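Solute-binding periplasmic protein of iron/siderophore ABC transporter (Yersinia pestis, PDB 6B2Y) probably binds chelated iron in the periplasm and passes it to an ABC transporter for import into Yersinia pestis. Local coordinates at residues 91-96 / 281-286; 328-333 / 378-383; 160-165 / 173-178. All coordinates share one frame; numbering follows the deposited sequence.

Contact 1. Residues 91-96 / 281-286; sequences LDPQTY and GKSPGS
Gln94, in the first turn of helix 93-102, and Ser283, in the irregular loop after strand 275-280, bring the two backbones closest together, with their CA atoms 7.0 Å apart. The CG of Gln94 lies beside the backbone N (chi1 -60°) and the chain is extended beyond it, which sends the amide straight out from the helix to the loop. There NE2 makes a weak hydrogen bond to Lys282 O, 3.2 Å long and bent to 121° at the hydrogen. The amide is held more firmly from outside the two segments, since OE1 accepts from Gln296 N and NE2 donates to Leu293 O. Ser283 lies alongside the glutamine chain: its OG is 3.5 Å from Gln94 CG and 3.7 Å from Pro93 CG, while Pro284 CD only brushes NE2. A water lies 2.7 Å from Leu91 O and 3.2 Å from Gly281 O and may link the two, although other acceptors compete for its protons.

Asp92 is the N-cap of helix 93-102: OD1 accepts a weak bond from Thr95 N, and OD2 takes the Thr95 OG1 hydroxyl at 2.7 Å from above the carboxylate plane and also bonds Tyr67 OH. On the other side, a type II turn from Ser283 to Ser286, with Gly285 at positive phi, folds the loop back on itself.

The helix belongs to the lobe built on the parallel sheet and the loop to the lobe built on the mixed sheet, an arrangement consistent with a two-lobed periplasmic binding protein. Between residues 91-96 and 281-286 the clear direct bonding is one weak amide bond, with a possible water link; Leu293 and Gln296, further along the same loop, add firmer bonds to that amide, so a single glutamine does much of the joining.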
loop_
_atom_site.group_PDB
_atom_site.type_symbol
_atom_site.label_atom_id
_atom_site.label_comp_id
_atom_site.label_asym_id
_atom_site.label_seq_id
_atom_site.Cartn_x
_atom_site.Cartn_y
_atom_site.Cartn_z
ATOM N N LEU A 91 -12.342 3.867 0.760
ATOM C CA LEU A 91 -11.307 4.087 -0.240
ATOM C C LEU A 91 -10.848 2.806 -0.919
ATOM O O LEU A 91 -10.180 2.879 -1.958
ATOM C CB LEU A 91 -10.108 4.810 0.387
ATOM C CG LEU A 91 -10.416 6.219 0.903
ATOM C CD1 LEU A 91 -9.147 6.930 1.350
ATOM C CD2 LEU A 91 -11.158 7.043 -0.153
ATOM N N ASP A 92 -11.201 1.640 -0.391
ATOM C CA ASP A 92 -10.969 0.368 -1.077
ATOM C C ASP A 92 -12.252 -0.458 -1.116
ATOM O O ASP A 92 -12.284 -1.598 -0.644
ATOM C CB ASP A 92 -9.844 -0.421 -0.404
ATOM C CG ASP A 92 -9.321 -1.541 -1.283
ATOM O OD1 ASP A 92 -9.847 -1.700 -2.407
ATOM O OD2 ASP A 92 -8.375 -2.256 -0.864
ATOM N N PRO A 93 -13.324 0.076 -1.719
ATOM C CA PRO A 93 -14.581 -0.693 -1.801
ATOM C C PRO A 93 -14.462 -2.026 -2.518
ATOM O O PRO A 93 -15.233 -2.953 -2.217
ATOM C CB PRO A 93 -15.517 0.256 -2.568
ATOM C CG PRO A 93 -14.590 1.169 -3.330
ATOM C CD PRO A 93 -13.443 1.385 -2.387
ATOM N N GLN A 94 -13.548 -2.152 -3.484
ATOM C CA GLN A 94 -13.434 -3.409 -4.209
ATOM C C GLN A 94 -12.957 -4.533 -3.300
ATOM O O GLN A 94 -13.545 -5.620 -3.284
ATOM C CB GLN A 94 -12.498 -3.246 -5.400
ATOM C CG GLN A 94 -12.962 -2.197 -6.384
ATOM C CD GLN A 94 -11.959 -2.014 -7.481
ATOM O OE1 GLN A 94 -11.542 -2.989 -8.111
ATOM N NE2 GLN A 94 -11.529 -0.779 -7.690
ATOM N N THR A 95 -11.868 -4.310 -2.555
ATOM C CA THR A 95 -11.419 -5.337 -1.621
ATOM C C THR A 95 -12.490 -5.626 -0.580
ATOM O O THR A 95 -12.729 -6.787 -0.238
ATOM C CB THR A 95 -10.115 -4.912 -0.941
ATOM O OG1 THR A 95 -9.137 -4.641 -1.943
ATOM C CG2 THR A 95 -9.599 -6.014 -0.026
ATOM N N TYR A 96 -13.151 -4.580 -0.079
ATOM C CA TYR A 96 -14.230 -4.775 0.884
ATOM C C TYR A 96 -15.303 -5.704 0.313
ATOM O O TYR A 96 -15.803 -6.595 1.014
ATOM C CB TYR A 96 -14.822 -3.420 1.266
ATOM C CG TYR A 96 -15.888 -3.467 2.347
ATOM C CD1 TYR A 96 -17.205 -3.822 2.035
ATOM C CD2 TYR A 96 -15.591 -3.139 3.665
ATOM C CE1 TYR A 96 -18.178 -3.855 2.999
ATOM C CE2 TYR A 96 -16.571 -3.172 4.648
ATOM C CZ TYR A 96 -17.868 -3.544 4.298
ATOM O OH TYR A 96 -18.867 -3.592 5.246
ATOM N N GLY A 281 -6.572 3.779 -7.876
ATOM C CA GLY A 281 -7.368 2.714 -7.288
ATOM C C GLY A 281 -8.855 2.911 -7.499
ATOM O O GLY A 281 -9.684 2.480 -6.684
ATOM N N LYS A 282 -9.206 3.572 -8.595
ATOM C CA LYS A 282 -10.617 3.834 -8.861
ATOM C C LYS A 282 -11.356 2.546 -9.205
ATOM O O LYS A 282 -10.776 1.559 -9.669
ATOM C CB LYS A 282 -10.775 4.845 -10.001
ATOM C CG LYS A 282 -10.321 6.251 -9.651
ATOM C CD LYS A 282 -11.103 6.813 -8.482
ATOM C CE LYS A 282 -10.585 8.187 -8.093
ATOM N NZ LYS A 282 -11.057 8.552 -6.733
ATOM N N SER A 283 -12.668 2.576 -8.978
ATOM C CA SER A 283 -13.587 1.485 -9.273
ATOM C C SER A 283 -14.122 1.627 -10.693
ATOM O O SER A 283 -14.338 2.750 -11.157
ATOM C CB SER A 283 -14.749 1.484 -8.283
ATOM O OG SER A 283 -14.347 0.957 -7.033
ATOM N N PRO A 284 -14.318 0.508 -11.390
ATOM C CA PRO A 284 -14.798 0.575 -12.778
ATOM C C PRO A 284 -16.068 1.404 -12.876
ATOM O O PRO A 284 -16.982 1.271 -12.061
ATOM C CB PRO A 284 -15.052 -0.893 -13.139
ATOM C CG PRO A 284 -14.235 -1.680 -12.167
ATOM C CD PRO A 284 -14.209 -0.877 -10.904
ATOM N N GLY A 285 -16.102 2.295 -13.863
ATOM C CA GLY A 285 -17.249 3.155 -14.064
ATOM C C GLY A 285 -17.364 4.324 -13.115
ATOM O O GLY A 285 -18.385 5.019 -13.140
ATOM N N SER A 286 -16.360 4.563 -12.274
ATOM C CA SER A 286 -16.402 5.716 -11.382
ATOM C C SER A 286 -16.426 7.012 -12.184
ATOM O O SER A 286 -15.903 7.089 -13.301
ATOM C CB SER A 286 -15.193 5.712 -10.446
ATOM O OG SER A 286 -14.121 6.438 -11.016
HETATM O O HOH W 1 -8.551 1.776 -3.797
#

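Contact 2. Residues 328-333 / 378-383; sequences AIWHNY and GTYWIE
Ala328 N donates to Ile382 O over 2.9 Å, nearly straight at 166°, and Ile382 N returns a bond to Ala328 O, making these residues an antiparallel hydrogen-bonded pair. Beside it Ile329 and Trp381 form the non-hydrogen-bonded pair, and beyond that Trp330 N reaches Tyr380 O at 3.0 Å. Strand 381-383 is thereby joined antiparallel to strand 326-330 as the outermost strand of the mixed sheet.

The aromatic groups gather where strand 326-330 ends and strand 381-383 begins. Tyr380 turns its edge onto one face of Trp330 in a T-shaped stack, its ring centroid 4.7 Å from that of the pyrrole ring and the planes at 88°. CD2 of Tyr380 leads, 3.3 Å from Trp330 CD2. Asn332 CB lies against the opposite indole face, toward its rim. Trp330 in turn directs CE3 over the centre of the Tyr333 ring. With CG of Trp330 turned away from its own backbone N (chi1 -170°), the indole lies alongside the Tyr380 side chain, the two pointing the same way. Tyr333 OH ends at the edge of the Trp381 indole, 3.6 Å from CZ3, and 3.5 Å from Tyr380 CB.

Met364 of helix 360-371 touches both Tyr333 and Tyr380, while Ile382, its CG2 4.1 Å from Ala328 CB, packs on helix 299-310 on the other face of the sheet. The polar bonding between the segments is confined to backbone amides and carbonyls, and the side chains meet through one T-shaped pair and otherwise apolar packing, consistent with packing, rather than charge, setting how they lie.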
loop_
_atom_site.group_PDB
_atom_site.type_symbol
_atom_site.label_atom_id
_atom_site.label_comp_id
_atom_site.label_asym_id
_atom_site.label_seq_id
_atom_site.Cartn_x
_atom_site.Cartn_y
_atom_site.Cartn_z
ATOM N N ALA A 328 0.946 1.555 -14.900
ATOM C CA ALA A 328 0.155 1.944 -13.740
ATOM C C ALA A 328 0.253 0.886 -12.650
ATOM O O ALA A 328 0.337 -0.316 -12.927
ATOM C CB ALA A 328 -1.327 2.187 -14.085
ATOM N N ILE A 329 0.232 1.359 -11.402
ATOM C CA ILE A 329 0.355 0.521 -10.216
ATOM C C ILE A 329 -0.776 0.857 -9.248
ATOM O O ILE A 329 -1.210 2.008 -9.152
ATOM C CB ILE A 329 1.735 0.721 -9.539
ATOM C CG1 ILE A 329 1.933 -0.306 -8.428
ATOM C CG2 ILE A 329 1.870 2.160 -9.013
ATOM C CD1 ILE A 329 2.146 -1.723 -8.933
ATOM N N TRP A 330 -1.238 -0.157 -8.512
ATOM C CA TRP A 330 -2.296 0.041 -7.516
ATOM C C TRP A 330 -1.807 0.940 -6.387
ATOM O O TRP A 330 -0.772 0.671 -5.767
ATOM C CB TRP A 330 -2.730 -1.312 -6.962
ATOM C CG TRP A 330 -3.967 -1.352 -6.104
ATOM C CD1 TRP A 330 -5.227 -0.932 -6.444
ATOM C CD2 TRP A 330 -4.074 -1.918 -4.793
ATOM N NE1 TRP A 330 -6.111 -1.187 -5.413
ATOM C CE2 TRP A 330 -5.429 -1.793 -4.389
ATOM C CE3 TRP A 330 -3.157 -2.525 -3.918
ATOM C CZ2 TRP A 330 -5.884 -2.239 -3.154
ATOM C CZ3 TRP A 330 -3.611 -2.971 -2.682
ATOM C CH2 TRP A 330 -4.960 -2.820 -2.308
ATOM N N HIS A 331 -2.566 2.000 -6.105
ATOM C CA HIS A 331 -2.058 3.024 -5.208
ATOM C C HIS A 331 -1.898 2.516 -3.785
ATOM O O HIS A 331 -0.971 2.943 -3.081
ATOM C CB HIS A 331 -2.965 4.242 -5.205
ATOM C CG HIS A 331 -2.502 5.296 -4.258
ATOM N ND1 HIS A 331 -1.371 6.050 -4.494
ATOM C CD2 HIS A 331 -2.973 5.682 -3.048
ATOM C CE1 HIS A 331 -1.175 6.863 -3.471
ATOM N NE2 HIS A 331 -2.141 6.668 -2.588
ATOM N N ASN A 332 -2.762 1.600 -3.349
ATOM C CA ASN A 332 -2.712 1.192 -1.949
ATOM C C ASN A 332 -1.450 0.426 -1.591
ATOM O O ASN A 332 -1.193 0.245 -0.390
ATOM C CB ASN A 332 -3.953 0.376 -1.604
ATOM C CG ASN A 332 -5.197 1.239 -1.537
ATOM O OD1 ASN A 332 -5.179 2.325 -0.962
ATOM N ND2 ASN A 332 -6.282 0.763 -2.145
ATOM N N TYR A 333 -0.640 0.005 -2.574
ATOM C CA TYR A 333 0.690 -0.495 -2.244
ATOM C C TYR A 333 1.568 0.594 -1.620
ATOM O O TYR A 333 2.666 0.285 -1.120
ATOM C CB TYR A 333 1.389 -1.086 -3.488
ATOM C CG TYR A 333 0.754 -2.375 -4.019
ATOM C CD1 TYR A 333 0.392 -3.414 -3.172
ATOM C CD2 TYR A 333 0.534 -2.542 -5.387
ATOM C CE1 TYR A 333 -0.189 -4.587 -3.678
ATOM C CE2 TYR A 333 -0.042 -3.694 -5.891
ATOM C CZ TYR A 333 -0.409 -4.706 -5.042
ATOM O OH TYR A 333 -0.982 -5.849 -5.576
ATOM N N GLY A 378 -8.964 -9.626 -9.876
ATOM C CA GLY A 378 -8.793 -8.264 -10.340
ATOM C C GLY A 378 -7.420 -7.972 -10.926
ATOM O O GLY A 378 -6.648 -8.863 -11.294
ATOM N N THR A 379 -7.125 -6.678 -10.999
ATOM C CA THR A 379 -5.977 -6.161 -11.737
ATOM C C THR A 379 -5.297 -5.091 -10.892
ATOM O O THR A 379 -5.907 -4.063 -10.586
ATOM C CB THR A 379 -6.422 -5.577 -13.078
ATOM O OG1 THR A 379 -7.129 -6.580 -13.824
ATOM C CG2 THR A 379 -5.228 -5.062 -13.877
ATOM N N TYR A 380 -4.030 -5.312 -10.546
ATOM C CA TYR A 380 -3.321 -4.391 -9.669
ATOM C C TYR A 380 -2.129 -3.709 -10.331
ATOM O O TYR A 380 -1.476 -2.878 -9.693
ATOM C CB TYR A 380 -2.867 -5.134 -8.407
ATOM C CG TYR A 380 -4.010 -5.547 -7.517
ATOM C CD1 TYR A 380 -4.671 -6.757 -7.713
ATOM C CD2 TYR A 380 -4.434 -4.737 -6.480
ATOM C CE1 TYR A 380 -5.714 -7.152 -6.882
ATOM C CE2 TYR A 380 -5.474 -5.120 -5.645
ATOM C CZ TYR A 380 -6.115 -6.323 -5.858
ATOM O OH TYR A 380 -7.159 -6.696 -5.022
ATOM N N TRP A 381 -1.834 -4.028 -11.587
ATOM C CA TRP A 381 -0.805 -3.334 -12.346
ATOM C C TRP A 381 -1.120 -3.553 -13.818
ATOM O O TRP A 381 -1.866 -4.473 -14.172
ATOM C CB TRP A 381 0.597 -3.843 -11.995
ATOM C CG TRP A 381 0.719 -5.325 -12.009
ATOM C CD1 TRP A 381 0.915 -6.129 -13.108
ATOM C CD2 TRP A 381 0.659 -6.200 -10.879
ATOM N NE1 TRP A 381 0.985 -7.448 -12.723
ATOM C CE2 TRP A 381 0.829 -7.520 -11.362
ATOM C CE3 TRP A 381 0.481 -6.002 -9.501
ATOM C CZ2 TRP A 381 0.806 -8.629 -10.521
ATOM C CZ3 TRP A 381 0.473 -7.113 -8.668
ATOM C CH2 TRP A 381 0.634 -8.407 -9.178
ATOM N N ILE A 382 -0.555 -2.699 -14.671
ATOM C CA ILE A 382 -0.785 -2.811 -16.111
ATOM C C ILE A 382 0.259 -1.991 -16.858
ATOM O O ILE A 382 0.718 -0.947 -16.382
ATOM C CB ILE A 382 -2.229 -2.379 -16.479
ATOM C CG1 ILE A 382 -2.683 -3.082 -17.759
ATOM C CG2 ILE A 382 -2.337 -0.869 -16.622
ATOM C CD1 ILE A 382 -3.207 -4.470 -17.518
ATOM N N GLU A 383 0.643 -2.473 -18.037
ATOM C CA GLU A 383 1.473 -1.709 -18.954
ATOM C C GLU A 383 0.603 -1.132 -20.063
ATOM O O GLU A 383 -0.288 -1.811 -20.582
ATOM C CB GLU A 383 2.579 -2.565 -19.575
ATOM C CG GLU A 383 2.980 -3.776 -18.775
ATOM C CD GLU A 383 4.038 -4.613 -19.481
ATOM O OE1 GLU A 383 4.860 -4.035 -20.228
ATOM O OE2 GLU A 383 4.047 -5.848 -19.283
#

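Contact 3. Residues 160-165 / 173-178; sequences VFVDFR and LPSMRL
Leu178 drives its CD2 methyl against strand 159-162 in the dense part of the contact: it sits 3.7 Å from Val160 CG1, which it meets tip to tip, 3.9 Å from Val162 CG1, and 3.2 Å from Phe161 O. A turn earlier in the helix, Ser175 presses the strand's end. Its OG lies 2.9 Å from Asp163 O, which competes with Asn171 O for the single hydroxyl proton, and the Ser175 CB rests 3.6 Å from Phe164 CE1, with OG over one face of that ring. Met176 extends this buried packing. Its side chain, bent at chi2 and chi3 (-54° and -58°), brings SD 3.9 Å from Phe164 CZ, an oblique Met-aromatic contact.

This is a beta-alpha unit at the border of the parallel sheet. Strand 160-162 and helix 173-178 run nearly antiparallel, their directions 152° apart and their axes 8.8 Å from one another. Asp163 shapes the connection as an Asx turn, OD1 accepting from Arg165 N, while its carboxylate also receives Asn166 N and Ser167 N.

The more open side lies beyond these groups. Phe161 leaves the backbone away from the helix, packs on Arg47 and Phe135, and is partly exposed; on the helix's far side Leu173 and the exposed Arg177 turn instead to helix 186-207.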
loop_
_atom_site.group_PDB
_atom_site.type_symbol
_atom_site.label_atom_id
_atom_site.label_comp_id
_atom_site.label_asym_id
_atom_site.label_seq_id
_atom_site.Cartn_x
_atom_site.Cartn_y
_atom_site.Cartn_z
ATOM N N VAL A 160 -0.370 1.143 19.330
ATOM C CA VAL A 160 0.886 0.711 18.713
ATOM C C VAL A 160 0.973 1.337 17.324
ATOM O O VAL A 160 0.027 1.221 16.536
ATOM C CB VAL A 160 0.961 -0.825 18.618
ATOM C CG1 VAL A 160 2.097 -1.254 17.695
ATOM C CG2 VAL A 160 1.100 -1.444 20.004
ATOM N N PHE A 161 2.113 1.982 17.023
ATOM C CA PHE A 161 2.355 2.592 15.716
ATOM C C PHE A 161 3.190 1.678 14.831
ATOM O O PHE A 161 4.178 1.098 15.284
ATOM C CB PHE A 161 3.061 3.943 15.850
ATOM C CG PHE A 161 2.185 5.012 16.416
ATOM C CD1 PHE A 161 1.372 5.776 15.583
ATOM C CD2 PHE A 161 2.130 5.225 17.784
ATOM C CE1 PHE A 161 0.539 6.746 16.115
ATOM C CE2 PHE A 161 1.292 6.199 18.318
ATOM C CZ PHE A 161 0.503 6.954 17.481
ATOM N N VAL A 162 2.782 1.563 13.564
ATOM C CA VAL A 162 3.523 0.856 12.522
ATOM C C VAL A 162 3.849 1.849 11.413
ATOM O O VAL A 162 3.387 2.986 11.418
ATOM C CB VAL A 162 2.745 -0.345 11.955
ATOM C CG1 VAL A 162 2.537 -1.409 13.026
ATOM C CG2 VAL A 162 1.394 0.136 11.342
ATOM N N ASP A 163 4.674 1.415 10.455
ATOM C CA ASP A 163 4.887 2.237 9.268
ATOM C C ASP A 163 5.144 1.359 8.048
ATOM O O ASP A 163 6.107 0.579 8.030
ATOM C CB ASP A 163 6.059 3.205 9.431
ATOM C CG ASP A 163 6.310 4.008 8.155
ATOM O OD1 ASP A 163 5.352 4.616 7.641
ATOM O OD2 ASP A 163 7.459 3.996 7.656
ATOM N N PHE A 164 4.293 1.526 7.032
ATOM C CA PHE A 164 4.482 1.003 5.681
ATOM C C PHE A 164 4.517 2.116 4.651
ATOM O O PHE A 164 4.597 1.835 3.446
ATOM C CB PHE A 164 3.351 0.029 5.312
ATOM C CG PHE A 164 3.187 -1.094 6.280
ATOM C CD1 PHE A 164 4.120 -2.126 6.322
ATOM C CD2 PHE A 164 2.105 -1.110 7.165
ATOM C CE1 PHE A 164 3.974 -3.176 7.199
ATOM C CE2 PHE A 164 1.951 -2.150 8.053
ATOM C CZ PHE A 164 2.889 -3.182 8.078
ATOM N N ARG A 165 4.457 3.371 5.091
ATOM C CA ARG A 165 4.225 4.510 4.217
ATOM C C ARG A 165 5.434 5.421 4.095
ATOM O O ARG A 165 5.806 5.815 2.987
ATOM C CB ARG A 165 3.027 5.325 4.736
ATOM C CG ARG A 165 2.373 6.208 3.648
ATOM C CD ARG A 165 1.439 7.267 4.254
ATOM N NE ARG A 165 2.160 8.019 5.272
ATOM C CZ ARG A 165 1.820 8.064 6.554
ATOM N NH1 ARG A 165 0.727 7.429 6.969
ATOM N NH2 ARG A 165 2.561 8.762 7.409
ATOM N N LEU A 173 9.310 -4.751 7.280
ATOM C CA LEU A 173 9.543 -5.987 8.030
ATOM C C LEU A 173 9.539 -5.754 9.534
ATOM O O LEU A 173 8.897 -6.540 10.263
ATOM C CB LEU A 173 10.841 -6.652 7.546
ATOM C CG LEU A 173 10.754 -7.042 6.078
ATOM C CD1 LEU A 173 12.042 -7.746 5.642
ATOM C CD2 LEU A 173 9.529 -7.953 5.861
ATOM N N PRO A 174 10.214 -4.730 10.072
ATOM C CA PRO A 174 10.014 -4.419 11.498
ATOM C C PRO A 174 8.550 -4.240 11.862
ATOM O O PRO A 174 8.140 -4.690 12.934
ATOM C CB PRO A 174 10.810 -3.123 11.686
ATOM C CG PRO A 174 11.939 -3.241 10.715
ATOM C CD PRO A 174 11.261 -3.871 9.478
ATOM N N SER A 175 7.753 -3.571 11.013
ATOM C CA SER A 175 6.345 -3.373 11.359
ATOM C C SER A 175 5.612 -4.706 11.464
ATOM O O SER A 175 4.748 -4.883 12.330
ATOM C CB SER A 175 5.655 -2.487 10.321
ATOM O OG SER A 175 6.122 -1.152 10.400
ATOM N N MET A 176 5.930 -5.654 10.578
ATOM C CA MET A 176 5.263 -6.955 10.659
ATOM C C MET A 176 5.707 -7.739 11.888
ATOM O O MET A 176 4.891 -8.426 12.510
ATOM C CB MET A 176 5.517 -7.783 9.389
ATOM C CG MET A 176 4.838 -7.280 8.112
ATOM S SD MET A 176 3.045 -7.063 8.298
ATOM C CE MET A 176 2.585 -8.740 8.769
ATOM N N ARG A 177 6.993 -7.663 12.267
ATOM C CA ARG A 177 7.397 -8.347 13.494
ATOM C C ARG A 177 6.678 -7.749 14.697
ATOM O O ARG A 177 6.157 -8.484 15.554
ATOM C CB ARG A 177 8.920 -8.270 13.694
ATOM C CG ARG A 177 9.379 -9.016 14.971
ATOM C CD ARG A 177 10.923 -9.099 15.104
ATOM N NE ARG A 177 11.512 -9.807 13.967
ATOM C CZ ARG A 177 12.093 -9.195 12.935
ATOM N NH1 ARG A 177 12.194 -7.874 12.901
ATOM N NH2 ARG A 177 12.570 -9.905 11.923
ATOM N N LEU A 178 6.608 -6.417 14.754
ATOM C CA LEU A 178 5.910 -5.729 15.839
ATOM C C LEU A 178 4.435 -6.130 15.917
ATOM O O LEU A 178 3.897 -6.356 17.014
ATOM C CB LEU A 178 6.040 -4.217 15.643
ATOM C CG LEU A 178 5.086 -3.322 16.424
ATOM C CD1 LEU A 178 5.480 -3.358 17.900
ATOM C CD2 LEU A 178 5.234 -1.912 15.867
#

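Contacts 1 and 2 adjoin, their centres 12 Å apart: OD2 of Asp92, the N-cap residue of contact 1, packs 3.4 Å from Trp330 CZ2. Contact 1 spans the two lobes, whereas contact 2 lies within the mixed-sheet lobe. Contact 3 belongs to the parallel-sheet lobe, on the other side of the chain's centre, with its centre 25 Å from contact 1 and 23 Å from contact 2; yet its nearest atoms come to about 5 Å from those of contact 2, without touching. A bound sodium ion lies about 7 Å from the Tyr380 side chain, and a sodium ion, not necessarily the same one, about 11 Å from that of Gln94 and about 12 Å from that of Met176.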